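Local structure of structural protein VP1 (Trichodysplasia spinulosa-associated polyomavirus, 4U60) at residues S55-T67 against N148-V160. The protein forms the pentameric capsid subunits of the virus and engages sialylated glycolipids such as GM1 through sites on its surface loops. Numbering follows the deposited sequence.
Sequences SDQDKPTSGEIPT and NYRTDYSANDKLV. With SIA (N-acetyl-alpha-neuraminic acid), chain G.
The sialic acid site on the VP1 surface is built partly on D58 and K59, in the loop segment 55-67, held by N148 and D152 on the side away from the sugar. The N148 amide nitrogen ND2 spends both its hydrogens here, donating to S55 O at 3.0 Å and to D58 OD2 at 2.9 Å. The S55 carbonyl is met on a lone pair and the D58 carboxylate on its anti side, and both acceptors lie in the amide plane. D58 CG stands anti to its backbone N (chi1 -172°), which brings OD2 to N148, while OD1 is hydrogen-bonded to H109 of a neighbouring subunit. The D58-K59 peptide is gripped at both ends: D58 O accepts from D152 N (2.9 Å) and K59 N donates to the sugar's acetamido O10 (3.0 Å); sugar O4 donates to K59 O. The extended K59 chain runs alongside D152, CD 3.5 Å from OD2; K59 NZ and D152 OD2, 4.3 Å apart and too far for a salt bridge, are joined through a water. P60 CD packs against T151 CG2. The contact thus joins the loop between strands 12-29 and 69-74 to that between 141-144 and 177-179, beside that subunit, whose D41 salt-bridges R150.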
ATOM      1  N   SER C  55      14.189  22.306 -25.202  1.00 18.81           N
ATOM      2  CA  SER C  55      15.187  21.642 -24.368  1.00 18.23           C
ATOM      3  C   SER C  55      16.567  22.301 -24.436  1.00 19.22           C
ATOM      4  O   SER C  55      17.362  22.162 -23.504  1.00 18.91           O
ATOM      5  CB  SER C  55      15.289  20.153 -24.715  1.00 18.43           C
ATOM      6  OG  SER C  55      15.791  19.965 -25.989  1.00 20.32           O
ATOM      7  N   ASP C  56      16.819  23.022 -25.528  1.00 20.56           N
ATOM      8  CA  ASP C  56      18.039  23.827 -25.687  1.00 22.52           C
ATOM      9  C   ASP C  56      17.916  25.262 -25.158  1.00 23.36           C
ATOM     10  O   ASP C  56      18.829  26.068 -25.329  1.00 24.94           O
ATOM     11  CB  ASP C  56      18.502  23.831 -27.146  1.00 24.50           C
ATOM     12  CG  ASP C  56      17.546  24.548 -28.086  1.00 25.53           C
ATOM     13  OD1 ASP C  56      16.341  24.640 -27.757  1.00 24.96           O
ATOM     14  OD2 ASP C  56      18.001  24.967 -29.183  1.00 28.02           O
ATOM     15  N   GLN C  57      16.785  25.568 -24.524  1.00 22.51           N
ATOM     16  CA  GLN C  57      16.582  26.836 -23.835  1.00 23.82           C
ATOM     17  C   GLN C  57      16.000  26.544 -22.457  1.00 21.45           C
ATOM     18  O   GLN C  57      15.026  27.160 -22.012  1.00 21.64           O
ATOM     19  CB  GLN C  57      15.643  27.735 -24.660  1.00 25.91           C
ATOM     20  CG  GLN C  57      16.168  28.074 -26.045  1.00 29.04           C
ATOM     21  CD  GLN C  57      17.417  28.949 -26.022  1.00 32.72           C
ATOM     22  OE1 GLN C  57      17.661  29.695 -25.061  1.00 35.26           O
ATOM     23  NE2 GLN C  57      18.202  28.889 -27.090  1.00 35.14           N
ATOM     24  N   ASP C  58      16.588  25.562 -21.783  1.00 19.52           N
ATOM     25  CA  ASP C  58      16.122  25.114 -20.479  1.00 17.70           C
ATOM     26  C   ASP C  58      17.056  25.706 -19.434  1.00 18.26           C
ATOM     27  O   ASP C  58      18.117  25.161 -19.154  1.00 18.55           O
ATOM     28  CB  ASP C  58      16.090  23.587 -20.460  1.00 16.30           C
ATOM     29  CG  ASP C  58      15.438  23.011 -19.236  1.00 14.94           C
ATOM     30  OD1 ASP C  58      15.129  23.732 -18.261  1.00 14.45           O
ATOM     31  OD2 ASP C  58      15.244  21.767 -19.247  1.00 14.15           O
ATOM     32  N   LYS C  59      16.661  26.862 -18.919  1.00 17.45           N
ATOM     33  CA  LYS C  59      17.479  27.656 -18.017  1.00 17.50           C
ATOM     34  C   LYS C  59      16.633  28.021 -16.800  1.00 16.68           C
ATOM     35  O   LYS C  59      15.926  29.029 -16.805  1.00 17.02           O
ATOM     36  CB  LYS C  59      17.966  28.903 -18.737  1.00 18.46           C
ATOM     37  CG  LYS C  59      18.963  29.712 -17.942  1.00 18.71           C
ATOM     38  CD  LYS C  59      19.467  30.870 -18.769  1.00 19.91           C
ATOM     39  CE  LYS C  59      20.395  31.743 -17.935  1.00 20.44           C
ATOM     40  NZ  LYS C  59      21.013  32.830 -18.730  1.00 21.96           N
ATOM     41  N   PRO C  60      16.687  27.185 -15.765  1.00 16.22           N
ATOM     42  CA  PRO C  60      15.876  27.513 -14.593  1.00 15.65           C
ATOM     43  C   PRO C  60      16.229  28.851 -13.993  1.00 16.02           C
ATOM     44  O   PRO C  60      17.394  29.261 -13.999  1.00 16.73           O
ATOM     45  CB  PRO C  60      16.177  26.365 -13.604  1.00 15.17           C
ATOM     46  CG  PRO C  60      17.384  25.672 -14.153  1.00 15.58           C
ATOM     47  CD  PRO C  60      17.388  25.892 -15.618  1.00 16.33           C
ATOM     48  N   THR C  61      15.215  29.564 -13.508  1.00 15.83           N
ATOM     49  CA  THR C  61      15.456  30.832 -12.859  1.00 16.37           C
ATOM     50  C   THR C  61      16.189  30.593 -11.541  1.00 16.31           C
ATOM     51  O   THR C  61      16.170  29.484 -10.961  1.00 15.77           O
ATOM     52  CB  THR C  61      14.142  31.578 -12.590  1.00 16.36           C
ATOM     53  OG1 THR C  61      13.283  30.774 -11.774  1.00 15.62           O
ATOM     54  CG2 THR C  61      13.433  31.900 -13.911  1.00 16.90           C
ATOM     55  N   SER C  62      16.836  31.649 -11.065  1.00 17.42           N
ATOM     56  CA  SER C  62      17.515  31.578  -9.791  1.00 17.74           C
ATOM     57  C   SER C  62      16.513  31.320  -8.679  1.00 17.15           C
ATOM     58  O   SER C  62      15.517  32.039  -8.543  1.00 17.67           O
ATOM     59  CB  SER C  62      18.270  32.867  -9.494  1.00 19.15           C
ATOM     60  OG  SER C  62      19.057  32.695  -8.326  1.00 19.68           O
ATOM     61  N   GLY C  63      16.769  30.271  -7.910  1.00 16.17           N
ATOM     62  CA  GLY C  63      15.936  29.949  -6.762  1.00 15.71           C
ATOM     63  C   GLY C  63      14.758  29.043  -7.012  1.00 15.04           C
ATOM     64  O   GLY C  63      13.999  28.788  -6.085  1.00 14.53           O
ATOM     65  N   GLU C  64      14.554  28.553  -8.234  1.00 15.12           N
ATOM     66  CA  GLU C  64      13.422  27.663  -8.468  1.00 14.10           C
ATOM     67  C   GLU C  64      13.759  26.182  -8.336  1.00 14.15           C
ATOM     68  O   GLU C  64      12.890  25.349  -8.565  1.00 14.28           O
ATOM     69  CB  GLU C  64      12.747  27.922  -9.821  1.00 14.11           C
ATOM     70  CG  GLU C  64      13.463  27.422 -11.071  1.00 13.99           C
ATOM     71  CD  GLU C  64      12.553  27.509 -12.276  1.00 13.89           C
ATOM     72  OE1 GLU C  64      12.645  28.530 -13.014  1.00 14.27           O
ATOM     73  OE2 GLU C  64      11.718  26.586 -12.441  1.00 13.01           O
ATOM     74  N   ILE C  65      14.999  25.840  -7.992  1.00 14.88           N
ATOM     75  CA  ILE C  65      15.319  24.435  -7.931  1.00 15.30           C
ATOM     76  C   ILE C  65      15.837  24.001  -6.546  1.00 14.00           C
ATOM     77  O   ILE C  65      16.690  24.643  -5.943  1.00 14.92           O
ATOM     78  CB  ILE C  65      16.199  23.928  -9.072  1.00 17.33           C
ATOM     79  CG1 ILE C  65      17.548  24.519  -8.896  1.00 18.51           C
ATOM     80  CG2 ILE C  65      15.594  24.134 -10.483  1.00 17.75           C
ATOM     81  CD1 ILE C  65      18.424  23.543  -8.177  1.00 20.41           C
ATOM     82  N   PRO C  66      15.274  22.911  -6.039  1.00 12.97           N
ATOM     83  CA  PRO C  66      15.696  22.360  -4.758  0.50 12.54           C
ATOM     84  C   PRO C  66      17.119  21.801  -4.756  1.00 12.38           C
ATOM     85  O   PRO C  66      17.572  21.251  -5.768  1.00 12.03           O
ATOM     86  CB  PRO C  66      14.680  21.248  -4.518  0.50 12.22           C
ATOM     87  CG  PRO C  66      13.458  21.709  -5.237  0.50 12.49           C
ATOM     88  CD  PRO C  66      13.950  22.424  -6.447  0.50 12.85           C
ATOM     89  N   THR C  67      17.793  21.928  -3.610  1.00 11.72           N
ATOM     90  CA  THR C  67      19.142  21.421  -3.433  1.00 11.73           C
ATOM     91  C   THR C  67      19.195  20.565  -2.171  1.00 11.59           C
ATOM     92  O   THR C  67      18.256  20.571  -1.358  1.00 11.90           O
ATOM     93  CB  THR C  67      20.174  22.555  -3.329  1.00 12.20           C
ATOM     94  OG1 THR C  67      19.746  23.507  -2.353  1.00 12.38           O
ATOM     95  CG2 THR C  67      20.339  23.249  -4.666  1.00 12.64           C
ATOM     96  N   ASN C 148      17.860  16.174 -18.653  1.00 10.42           N
ATOM     97  CA  ASN C 148      18.175  16.999 -19.838  1.00 10.98           C
ATOM     98  C   ASN C 148      19.612  17.466 -19.778  1.00 10.93           C
ATOM     99  O   ASN C 148      19.955  18.343 -18.997  1.00 10.82           O
ATOM    100  CB  ASN C 148      17.235  18.229 -19.938  1.00 11.39           C
ATOM    101  CG  ASN C 148      17.574  19.135 -21.114  1.00 12.25           C
ATOM    102  OD1 ASN C 148      18.320  18.749 -22.013  1.00 12.67           O
ATOM    103  ND2 ASN C 148      17.040  20.351 -21.110  1.00 12.72           N
ATOM    104  N   TYR C 149      20.466  16.881 -20.620  1.00 11.06           N
ATOM    105  CA  TYR C 149      21.887  17.221 -20.564  1.00 11.46           C
ATOM    106  C   TYR C 149      22.170  18.679 -20.817  1.00 12.07           C
ATOM    107  O   TYR C 149      23.202  19.198 -20.382  1.00 12.12           O
ATOM    108  CB  TYR C 149      22.699  16.360 -21.537  1.00 11.47           C
ATOM    109  CG  TYR C 149      22.676  16.763 -23.004  1.00 11.79           C
ATOM    110  CD1 TYR C 149      21.711  16.265 -23.869  1.00 12.08           C
ATOM    111  CD2 TYR C 149      23.646  17.618 -23.533  1.00 12.20           C
ATOM    112  CE1 TYR C 149      21.677  16.620 -25.221  1.00 12.51           C
ATOM    113  CE2 TYR C 149      23.634  17.980 -24.877  1.00 12.62           C
ATOM    114  CZ  TYR C 149      22.660  17.463 -25.723  1.00 12.86           C
ATOM    115  OH  TYR C 149      22.649  17.822 -27.054  1.00 13.64           O
ATOM    116  N   ARG C 150      21.274  19.346 -21.533  1.00 12.72           N
ATOM    117  CA  ARG C 150      21.457  20.739 -21.909  1.00 13.63           C
ATOM    118  C   ARG C 150      21.074  21.775 -20.846  1.00 13.41           C
ATOM    119  O   ARG C 150      21.233  22.982 -21.075  1.00 14.08           O
ATOM    120  CB  ARG C 150      20.607  21.047 -23.140  1.00 15.03           C
ATOM    121  CG  ARG C 150      20.834  20.160 -24.356  1.00 16.57           C
ATOM    122  CD  ARG C 150      19.729  20.475 -25.388  1.00 18.57           C
ATOM    123  NE  ARG C 150      19.774  19.668 -26.617  1.00 21.10           N
ATOM    124  CZ  ARG C 150      20.470  19.991 -27.720  1.00 23.63           C
ATOM    125  NH1 ARG C 150      21.197  21.105 -27.775  1.00 26.01           N
ATOM    126  NH2 ARG C 150      20.450  19.195 -28.787  1.00 24.37           N
ATOM    127  N   THR C 151      20.548  21.339 -19.714  1.00 12.68           N
ATOM    128  CA  THR C 151      20.110  22.302 -18.694  1.00 12.90           C
ATOM    129  C   THR C 151      21.223  23.308 -18.376  1.00 13.31           C
ATOM    130  O   THR C 151      22.357  22.913 -18.107  1.00 13.30           O
ATOM    131  CB  THR C 151      19.680  21.617 -17.393  1.00 12.56           C
ATOM    132  OG1 THR C 151      18.817  20.509 -17.691  1.00 12.71           O
ATOM    133  CG2 THR C 151      18.936  22.598 -16.498  1.00 12.78           C
ATOM    134  N   ASP C 152      20.851  24.585 -18.397  1.00 14.11           N
ATOM    135  CA  ASP C 152      21.767  25.709 -18.224  1.00 14.60           C
ATOM    136  C   ASP C 152      21.503  26.289 -16.837  1.00 14.47           C
ATOM    137  O   ASP C 152      20.443  26.856 -16.593  1.00 14.66           O
ATOM    138  CB  ASP C 152      21.462  26.730 -19.323  1.00 15.81           C
ATOM    139  CG  ASP C 152      22.244  28.030 -19.198  1.00 17.12           C
ATOM    140  OD1 ASP C 152      23.040  28.227 -18.263  1.00 16.77           O
ATOM    141  OD2 ASP C 152      21.994  28.894 -20.062  1.00 18.38           O
ATOM    142  N   TYR C 153      22.465  26.117 -15.938  1.00 14.28           N
ATOM    143  CA  TYR C 153      22.359  26.557 -14.545  1.00 14.32           C
ATOM    144  C   TYR C 153      22.954  27.943 -14.299  1.00 15.16           C
ATOM    145  O   TYR C 153      23.084  28.378 -13.135  1.00 15.49           O
ATOM    146  CB  TYR C 153      23.042  25.526 -13.627  1.00 13.99           C
ATOM    147  CG  TYR C 153      22.356  24.181 -13.669  1.00 13.23           C
ATOM    148  CD1 TYR C 153      21.145  23.976 -13.016  1.00 13.09           C
ATOM    149  CD2 TYR C 153      22.895  23.116 -14.376  1.00 12.89           C
ATOM    150  CE1 TYR C 153      20.498  22.750 -13.064  1.00 12.59           C
ATOM    151  CE2 TYR C 153      22.266  21.877 -14.417  1.00 12.77           C
ATOM    152  CZ  TYR C 153      21.049  21.697 -13.768  1.00 12.41           C
ATOM    153  OH  TYR C 153      20.403  20.472 -13.817  1.00 12.23           O
ATOM    154  N   SER C 154      23.274  28.674 -15.367  1.00 15.65           N
ATOM    155  CA  SER C 154      24.001  29.943 -15.214  1.00 16.42           C
ATOM    156  C   SER C 154      23.202  31.126 -14.643  1.00 17.09           C
ATOM    157  O   SER C 154      23.795  32.184 -14.390  1.00 18.12           O
ATOM    158  CB  SER C 154      24.660  30.338 -16.530  1.00 16.86           C
ATOM    159  OG  SER C 154      23.709  30.703 -17.498  1.00 17.07           O
ATOM    160  N   ALA C 155      21.893  30.983 -14.437  1.00 17.23           N
ATOM    161  CA  ALA C 155      21.157  32.032 -13.729  1.00 18.04           C
ATOM    162  C   ALA C 155      21.563  32.096 -12.243  1.00 18.26           C
ATOM    163  O   ALA C 155      21.274  33.077 -11.560  1.00 18.74           O
ATOM    164  CB  ALA C 155      19.656  31.821 -13.874  1.00 18.01           C
ATOM    165  N   ASN C 156      22.209  31.046 -11.738  1.00 17.84           N
ATOM    166  CA  ASN C 156      22.622  30.992 -10.337  1.00 18.19           C
ATOM    167  C   ASN C 156      24.006  30.380 -10.226  1.00 18.82           C
ATOM    168  O   ASN C 156      24.151  29.162 -10.182  1.00 18.36           O
ATOM    169  CB  ASN C 156      21.608  30.225  -9.461  1.00 17.92           C
ATOM    170  CG  ASN C 156      21.969  30.258  -7.981  1.00 18.05           C
ATOM    171  OD1 ASN C 156      22.984  30.861  -7.584  1.00 19.36           O
ATOM    172  ND2 ASN C 156      21.149  29.618  -7.156  1.00 17.93           N
ATOM    173  N   ASP C 157      25.029  31.231 -10.167  1.00 21.63           N
ATOM    174  CA  ASP C 157      26.401  30.731 -10.108  1.00 22.98           C
ATOM    175  C   ASP C 157      26.792  30.184  -8.723  1.00 23.44           C
ATOM    176  O   ASP C 157      27.926  29.742  -8.539  1.00 25.03           O
ATOM    177  CB  ASP C 157      27.412  31.800 -10.576  1.00 25.07           C
ATOM    178  CG  ASP C 157      27.447  33.032  -9.685  1.00 26.50           C
ATOM    179  OD1 ASP C 157      27.029  32.993  -8.512  1.00 27.47           O
ATOM    180  OD2 ASP C 157      27.921  34.087 -10.154  1.00 29.61           O
ATOM    181  N   LYS C 158      25.884  30.199  -7.754  1.00 22.76           N
ATOM    182  CA  LYS C 158      26.165  29.584  -6.464  1.00 22.78           C
ATOM    183  C   LYS C 158      25.850  28.092  -6.450  1.00 21.35           C
ATOM    184  O   LYS C 158      26.163  27.399  -5.482  1.00 22.26           O
ATOM    185  CB  LYS C 158      25.392  30.285  -5.360  1.00 24.36           C
ATOM    186  CG  LYS C 158      25.789  31.729  -5.147  1.00 26.47           C
ATOM    187  CD  LYS C 158      25.009  32.291  -3.968  1.00 27.85           C
ATOM    188  N   LEU C 159      25.230  27.588  -7.505  1.00 19.30           N
ATOM    189  CA  LEU C 159      24.990  26.152  -7.613  1.00 18.01           C
ATOM    190  C   LEU C 159      26.301  25.461  -7.958  1.00 17.87           C
ATOM    191  O   LEU C 159      27.182  26.079  -8.545  1.00 21.05           O
ATOM    192  CB  LEU C 159      23.947  25.845  -8.678  1.00 17.53           C
ATOM    193  CG  LEU C 159      22.567  26.468  -8.484  1.00 17.48           C
ATOM    194  CD1 LEU C 159      21.661  26.185  -9.661  1.00 17.80           C
ATOM    195  CD2 LEU C 159      21.930  25.982  -7.188  1.00 16.89           C
ATOM    196  N   VAL C 160      26.445  24.207  -7.562  1.00 16.07           N
ATOM    197  CA  VAL C 160      27.594  23.413  -7.946  1.00 15.30           C
ATOM    198  C   VAL C 160      27.147  22.388  -8.978  1.00 14.71           C
ATOM    199  O   VAL C 160      26.342  21.499  -8.679  1.00 14.51           O
ATOM    200  CB  VAL C 160      28.238  22.709  -6.742  1.00 15.12           C
ATOM    201  CG1 VAL C 160      29.431  21.879  -7.186  1.00 15.30           C
ATOM    202  CG2 VAL C 160      28.638  23.749  -5.692  1.00 15.50           C
TER
HETATM  203  C1  SIA G   2      11.791  33.833 -17.110  1.00 25.56           C
HETATM  204  C2  SIA G   2      12.252  33.420 -18.502  1.00 24.33           C
HETATM  205  C3  SIA G   2      13.686  32.881 -18.444  1.00 23.62           C
HETATM  206  C4  SIA G   2      13.815  31.455 -17.892  1.00 22.32           C
HETATM  207  C5  SIA G   2      12.773  30.516 -18.484  1.00 21.00           C
HETATM  208  C6  SIA G   2      11.387  31.156 -18.397  1.00 21.80           C
HETATM  209  C7  SIA G   2      10.252  30.321 -18.990  1.00 22.25           C
HETATM  210  C8  SIA G   2       8.916  31.081 -18.999  1.00 22.39           C
HETATM  211  C9  SIA G   2       7.678  30.170 -19.061  1.00 23.74           C
HETATM  212  C10 SIA G   2      13.325  28.119 -18.255  1.00 19.24           C
HETATM  213  C11 SIA G   2      13.184  26.860 -17.427  1.00 17.75           C
HETATM  214  N5  SIA G   2      12.733  29.222 -17.785  1.00 19.51           N
HETATM  215  O1A SIA G   2      12.615  34.368 -16.321  1.00 28.73           O
HETATM  216  O1B SIA G   2      10.596  33.664 -16.755  1.00 25.92           O
HETATM  217  O4  SIA G   2      15.164  31.029 -18.215  1.00 23.36           O
HETATM  218  O6  SIA G   2      11.404  32.430 -19.083  1.00 21.73           O
HETATM  219  O7  SIA G   2      10.583  29.891 -20.303  1.00 23.24           O
HETATM  220  O8  SIA G   2       8.810  31.869 -17.823  1.00 22.70           O
HETATM  221  O9  SIA G   2       7.414  29.564 -17.774  1.00 21.18           O
HETATM  222  O10 SIA G   2      13.986  28.122 -19.279  1.00 18.14           O
HETATM  223  O   HOH W   1      19.132  24.421 -22.436  1.00 22.51           O
HETATM  224  O   HOH W   2      18.071  17.902 -24.700  1.00 30.42           O
HETATM  225  O   HOH W   3      16.136  20.290 -17.157  1.00 13.42           O
HETATM  226  O   HOH W   4      22.857  31.315 -20.507  1.00 19.71           O
HETATM  227  O   HOH W   5      19.935  28.763 -14.668  1.00 14.74           O
HETATM  228  O   HOH W   6      18.896  28.373  -8.369  1.00 17.96           O